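Local atomic coordinates of putative sugar ABC transporter (Yersinia enterocolitica subsp. enterocolitica 8081, PDB entry 5ULB), a protein that probably binds methylthioribose or a related sugar in the periplasm as the substrate-binding component of an ABC transporter. Residues 142-147 and 174-179; 204-209 and 227-232. All blocks are in the same frame, centred on the assembly; numbering follows the deposited sequence.

Contact 1 (142-147 and 174-179); sequences KANIIK and TELESI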
loop_
_atom_site.group_PDB
_atom_site.type_symbol
_atom_site.label_atom_id
_atom_site.label_comp_id
_atom_site.label_asym_id
_atom_site.label_seq_id
_atom_site.Cartn_x
_atom_site.Cartn_y
_atom_site.Cartn_z
ATOM N N LYS A 142 -28.045 -6.826 0.946
ATOM C CA LYS A 142 -28.338 -8.209 1.389
ATOM C C LYS A 142 -27.306 -9.137 0.710
ATOM O O LYS A 142 -27.379 -9.402 -0.493
ATOM C CB LYS A 142 -29.744 -8.647 0.946
ATOM C CG LYS A 142 -30.025 -10.100 1.447
ATOM C CD LYS A 142 -31.479 -10.442 1.053
ATOM C CE LYS A 142 -32.205 -11.342 2.030
ATOM N NZ LYS A 142 -31.495 -12.616 1.845
ATOM N N ALA A 143 -26.409 -9.671 1.535
ATOM C CA ALA A 143 -25.361 -10.557 0.983
ATOM C C ALA A 143 -24.746 -11.322 2.110
ATOM O O ALA A 143 -24.479 -10.775 3.216
ATOM C CB ALA A 143 -24.308 -9.688 0.293
ATOM N N ASN A 144 -24.418 -12.574 1.790
ATOM C CA ASN A 144 -23.509 -13.406 2.659
ATOM C C ASN A 144 -22.092 -13.235 2.131
ATOM O O ASN A 144 -21.890 -13.516 0.938
ATOM C CB ASN A 144 -23.971 -14.857 2.588
ATOM C CG ASN A 144 -25.340 -15.026 3.205
ATOM O OD1 ASN A 144 -25.563 -14.506 4.321
ATOM N ND2 ASN A 144 -26.263 -15.696 2.480
ATOM N N ILE A 145 -21.160 -12.802 2.963
ATOM C CA ILE A 145 -19.798 -12.435 2.497
ATOM C C ILE A 145 -18.749 -13.192 3.255
ATOM O O ILE A 145 -18.930 -13.595 4.411
ATOM C CB ILE A 145 -19.581 -10.940 2.522
ATOM C CG1 ILE A 145 -19.461 -10.370 3.911
ATOM C CG2 ILE A 145 -20.722 -10.241 1.735
ATOM C CD1 ILE A 145 -18.994 -8.973 3.953
ATOM N N ILE A 146 -17.571 -13.233 2.593
ATOM C CA ILE A 146 -16.319 -13.552 3.294
ATOM C C ILE A 146 -15.483 -12.260 3.276
ATOM O O ILE A 146 -15.420 -11.614 2.255
ATOM C CB ILE A 146 -15.538 -14.709 2.539
ATOM C CG1 ILE A 146 -16.430 -15.909 2.271
ATOM C CG2 ILE A 146 -14.312 -15.071 3.310
ATOM C CD1 ILE A 146 -17.071 -16.487 3.424
ATOM N N LYS A 147 -14.796 -12.005 4.383
ATOM C CA LYS A 147 -13.840 -10.907 4.474
ATOM C C LYS A 147 -12.419 -11.538 4.469
ATOM O O LYS A 147 -12.154 -12.493 5.151
ATOM C CB LYS A 147 -14.081 -10.142 5.803
ATOM C CG LYS A 147 -13.036 -9.053 6.077
ATOM C CD LYS A 147 -13.477 -8.124 7.153
ATOM C CE LYS A 147 -13.681 -8.645 8.510
ATOM N NZ LYS A 147 -12.524 -8.936 9.222
ATOM N N THR A 174 -24.199 -10.265 6.003
ATOM C CA THR A 174 -23.804 -11.248 6.975
ATOM C C THR A 174 -22.355 -11.642 6.659
ATOM O O THR A 174 -22.100 -12.154 5.586
ATOM C CB THR A 174 -24.722 -12.461 6.940
ATOM O OG1 THR A 174 -26.061 -12.096 7.239
ATOM C CG2 THR A 174 -24.204 -13.572 7.876
ATOM N N GLU A 175 -21.424 -11.462 7.631
ATOM C CA GLU A 175 -20.085 -11.940 7.491
ATOM C C GLU A 175 -20.066 -13.399 7.936
ATOM O O GLU A 175 -20.233 -13.703 9.109
ATOM C CB GLU A 175 -19.153 -11.153 8.366
ATOM C CG GLU A 175 -17.695 -11.592 8.244
ATOM C CD GLU A 175 -16.783 -10.988 9.300
ATOM O OE1 GLU A 175 -16.676 -9.754 9.356
ATOM O OE2 GLU A 175 -16.105 -11.740 10.091
ATOM N N LEU A 176 -19.842 -14.272 6.985
ATOM C CA LEU A 176 -19.759 -15.725 7.297
ATOM C C LEU A 176 -18.474 -16.022 8.048
ATOM O O LEU A 176 -18.492 -16.835 8.984
ATOM C CB LEU A 176 -19.929 -16.560 6.045
ATOM C CG LEU A 176 -21.202 -16.464 5.301
ATOM C CD1 LEU A 176 -21.021 -17.175 3.979
ATOM C CD2 LEU A 176 -22.368 -16.895 6.101
ATOM N N GLU A 177 -17.344 -15.477 7.571
ATOM C CA GLU A 177 -16.011 -15.736 8.074
ATOM C C GLU A 177 -15.102 -14.630 7.618
ATOM O O GLU A 177 -15.333 -14.001 6.592
ATOM C CB GLU A 177 -15.491 -17.129 7.479
ATOM C CG GLU A 177 -14.464 -17.743 8.337
ATOM C CD GLU A 177 -14.281 -19.204 8.051
ATOM O OE1 GLU A 177 -13.089 -19.561 8.246
ATOM O OE2 GLU A 177 -15.293 -19.999 7.784
ATOM N N SER A 178 -14.002 -14.494 8.372
ATOM C CA SER A 178 -12.871 -13.708 7.987
ATOM C C SER A 178 -11.599 -14.579 7.930
ATOM O O SER A 178 -11.397 -15.349 8.852
ATOM C CB SER A 178 -12.707 -12.546 8.973
ATOM O OG SER A 178 -11.681 -11.642 8.519
ATOM N N ILE A 179 -10.819 -14.382 6.902
ATOM C CA ILE A 179 -9.636 -15.160 6.584
ATOM C C ILE A 179 -8.526 -14.253 6.291
ATOM O O ILE A 179 -8.726 -13.251 5.580
ATOM C CB ILE A 179 -9.831 -15.904 5.151
ATOM C CG1 ILE A 179 -10.770 -16.984 5.249
ATOM C CG2 ILE A 179 -8.501 -16.392 4.475
ATOM C CD1 ILE A 179 -11.236 -17.493 3.882
#

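Contact 2 (204-209 and 227-232); sequences GKIDAI and NGRTEI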
loop_
_atom_site.group_PDB
_atom_site.type_symbol
_atom_site.label_atom_id
_atom_site.label_comp_id
_atom_site.label_asym_id
_atom_site.label_seq_id
_atom_site.Cartn_x
_atom_site.Cartn_y
_atom_site.Cartn_z
ATOM N N GLY A 204 -24.459 -20.795 -3.858
ATOM C CA GLY A 204 -25.731 -20.139 -3.377
ATOM C C GLY A 204 -25.585 -19.592 -1.988
ATOM O O GLY A 204 -26.408 -18.765 -1.557
ATOM N N LYS A 205 -24.619 -20.088 -1.205
ATOM C CA LYS A 205 -24.487 -19.704 0.178
ATOM C C LYS A 205 -23.525 -18.556 0.419
ATOM O O LYS A 205 -23.475 -18.015 1.554
ATOM C CB LYS A 205 -24.100 -20.887 1.042
ATOM C CG LYS A 205 -24.981 -22.051 1.019
ATOM C CD LYS A 205 -26.272 -21.760 1.651
ATOM C CE LYS A 205 -27.180 -23.041 1.605
ATOM N NZ LYS A 205 -28.460 -22.756 2.224
ATOM N N ILE A 206 -22.771 -18.152 -0.609
ATOM C CA ILE A 206 -21.863 -16.990 -0.531
ATOM C C ILE A 206 -22.226 -16.111 -1.749
ATOM O O ILE A 206 -22.284 -16.580 -2.869
ATOM C CB ILE A 206 -20.337 -17.386 -0.627
ATOM C CG1 ILE A 206 -19.978 -18.318 0.480
ATOM C CG2 ILE A 206 -19.507 -16.144 -0.625
ATOM C CD1 ILE A 206 -18.609 -18.980 0.232
ATOM N N ASP A 207 -22.378 -14.818 -1.465
ATOM C CA ASP A 207 -22.612 -13.854 -2.548
ATOM C C ASP A 207 -21.391 -13.085 -3.016
ATOM O O ASP A 207 -21.240 -12.802 -4.225
ATOM C CB ASP A 207 -23.689 -12.844 -2.078
ATOM C CG ASP A 207 -25.007 -13.534 -1.762
ATOM O OD1 ASP A 207 -25.480 -14.198 -2.686
ATOM O OD2 ASP A 207 -25.459 -13.513 -0.585
ATOM N N ALA A 208 -20.491 -12.710 -2.058
ATOM C CA ALA A 208 -19.420 -11.845 -2.404
ATOM C C ALA A 208 -18.279 -12.032 -1.417
ATOM O O ALA A 208 -18.472 -12.498 -0.301
ATOM C CB ALA A 208 -19.905 -10.370 -2.471
ATOM N N ILE A 209 -17.099 -11.536 -1.851
ATOM C CA ILE A 209 -15.901 -11.499 -1.023
ATOM C C ILE A 209 -15.317 -10.094 -1.040
ATOM O O ILE A 209 -15.159 -9.521 -2.127
ATOM C CB ILE A 209 -14.877 -12.584 -1.476
ATOM C CG1 ILE A 209 -15.482 -13.948 -1.393
ATOM C CG2 ILE A 209 -13.569 -12.440 -0.745
ATOM C CD1 ILE A 209 -14.606 -15.060 -1.943
ATOM N N ASN A 227 -12.172 -23.727 -8.268
ATOM C CA ASN A 227 -13.278 -24.428 -7.676
ATOM C C ASN A 227 -14.621 -24.227 -8.424
ATOM O O ASN A 227 -15.664 -24.687 -7.967
ATOM C CB ASN A 227 -13.469 -24.066 -6.211
ATOM C CG ASN A 227 -12.332 -24.557 -5.300
ATOM O OD1 ASN A 227 -12.356 -25.751 -4.961
ATOM N ND2 ASN A 227 -11.353 -23.735 -5.016
ATOM N N GLY A 228 -14.605 -23.489 -9.525
ATOM C CA GLY A 228 -15.883 -23.260 -10.280
ATOM C C GLY A 228 -16.897 -22.455 -9.515
ATOM O O GLY A 228 -18.102 -22.718 -9.582
ATOM N N ARG A 229 -16.431 -21.442 -8.795
ATOM C CA ARG A 229 -17.268 -20.594 -7.937
ATOM C C ARG A 229 -17.262 -19.126 -8.358
ATOM O O ARG A 229 -17.372 -18.258 -7.484
ATOM C CB ARG A 229 -16.919 -20.772 -6.491
ATOM C CG ARG A 229 -17.196 -22.193 -5.987
ATOM C CD ARG A 229 -18.662 -22.561 -5.920
ATOM N NE ARG A 229 -19.404 -21.721 -4.956
ATOM C CZ ARG A 229 -19.450 -21.936 -3.643
ATOM N NH1 ARG A 229 -18.781 -22.905 -3.088
ATOM N NH2 ARG A 229 -20.132 -21.115 -2.823
ATOM N N THR A 230 -17.165 -18.875 -9.644
ATOM C CA THR A 230 -17.089 -17.515 -10.140
ATOM C C THR A 230 -18.440 -16.761 -10.149
ATOM O O THR A 230 -18.460 -15.585 -10.506
ATOM C CB THR A 230 -16.443 -17.423 -11.513
ATOM O OG1 THR A 230 -17.172 -18.111 -12.474
ATOM C CG2 THR A 230 -14.972 -17.855 -11.509
ATOM N N GLU A 231 -19.497 -17.388 -9.654
ATOM C CA GLU A 231 -20.708 -16.621 -9.366
ATOM C C GLU A 231 -20.502 -15.653 -8.194
ATOM O O GLU A 231 -21.285 -14.724 -8.077
ATOM C CB GLU A 231 -21.896 -17.565 -9.073
ATOM C CG GLU A 231 -21.953 -18.250 -7.702
ATOM C CD GLU A 231 -20.938 -19.372 -7.398
ATOM O OE1 GLU A 231 -20.277 -19.852 -8.348
ATOM O OE2 GLU A 231 -20.810 -19.681 -6.186
ATOM N N ILE A 232 -19.524 -15.924 -7.340
ATOM C CA ILE A 232 -19.171 -15.021 -6.218
ATOM C C ILE A 232 -18.432 -13.885 -6.750
ATOM O O ILE A 232 -17.444 -14.011 -7.437
ATOM C CB ILE A 232 -18.344 -15.829 -5.176
ATOM C CG1 ILE A 232 -19.123 -17.011 -4.654
ATOM C CG2 ILE A 232 -17.839 -14.903 -4.109
ATOM C CD1 ILE A 232 -18.284 -17.964 -3.773
HETATM O O HOH W 1 -22.051 -19.112 -3.941
HETATM O O HOH W 2 -22.876 -13.373 -6.269
#

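Contact 1 (142-147 and 174-179)
Lys147 lays its whole side chain against Ser178 and the neighbouring strand. Its CB sits 3.9 Å from Ser178 OG, and CG, anti to the backbone N (chi1 174°), keeps about that distance. CD lies 4.2 Å from the same Ser178 OG, and the chain bends at the CG-CD and CD-CE bonds. CE comes within 3.3 Å of Glu175 OE1, and NZ turns back to donate a hydrogen bond to Ser178 OG at 2.9 Å. NZ is also bonded to Gln160 OE1 on helix 154-169. Glu175 OE1 is 4.2 Å from NZ, too far for a salt bridge, and takes its hydrogen bond from Tyr163 OH on the same helix.

These are parallel strands, the first and last members of a beta-alpha-beta unit whose helix is 154-169, and strand 173-179 forms one edge of the sheet. The ladder runs regularly from Thr174 N to Ala143 O, Ile145 N to Thr174 O and Leu176 N to Ile145 O, then slips. Lys147 N bonds to Glu177 O, 3.0 Å away, one residue further than regular pairing would give. Leu176, with near-helical backbone angles, is thus the extra residue of a beta bulge, and the buried Glu177 N is left without a partner. Ile179 N to Lys147 O resumes the pairing.

The bulge turns the side chain of Leu176 in toward strand 143-147, where its CB lies 3.9 Å from Ile146 CD1 and its CD1 rests against Asn144 CB. Ile146 also reaches Ile179, CG2 to CD1 at 4.0 Å, and both pack on Val197 of helix 186-200. Glu177 leads its carboxylate away to a salt bridge with Lys200. The Asn144 and Thr174 side chains run alongside each other in the same direction, Asn144 OD1 against Thr174 CB.

Contact 2 (204-209 and 227-232)
Ala208 and Ile232 bring the two backbones nearest, their CA atoms 5.0 Å apart, but no direct hydrogen bond joins the segments. Residues 204-207 are an irregular lead-in to strand 208-211, while 229-232 make a type I turn closed by Ile232 N to Arg229 O at 3.2 Å. Two waters bridge the segments. One joins backbone to backbone, donating to Asp207 O and Glu231 O; the other joins backbone to side chains, accepting from Gly204 N and Arg229 NH2 and donating to Ile206 O and Glu231 OE2, so four groups fix its position.

Arg229 NE meets the syn lone pair of Glu231 OE2 at 2.8 Å, with the oxygen in the guanidinium plane, a salt bridge inside the turn. NH1 and NH2 also hold Leu198 O and Tyr201 O, which ties the turn to the end of helix 186-200. Residues 227-232 connect helix 214-226 to strand 233-237 in the beta-alpha-beta unit that begins with strand 208-211, and leave the helix through a Schellman motif at Gly228.

Ile232 is the apolar centre. CD1 packs on Ile206 CB at 3.8 Å, and CG2, anti to the backbone N, reaches Ile209 CG1 at 3.7 Å.

Overall arrangement
Contacts 1 and 2 lie in series along the chain, with centres 11 Å apart, and meet through neighbouring strands of one sheet: 143-148 lies between 173-179 and 208-211. The join is polar as well as apolar. Asn144 N is 2.8 Å from Asp207 OD2 and Ile146 N is 3.1 Å from Ala208 O, both probable hydrogen bonds, while the side chain of Ile209 packs on Ile146. Neither contact reaches the bound selenium-containing ribose: the side chain of Lys147 is about 12 Å from the sugar and that of Ile209 about 14 Å. The same strands nevertheless lead toward the pocket, where Val150 and Phe153 follow strand 143-148 and Thr212 and Trp213 follow strand 208-211.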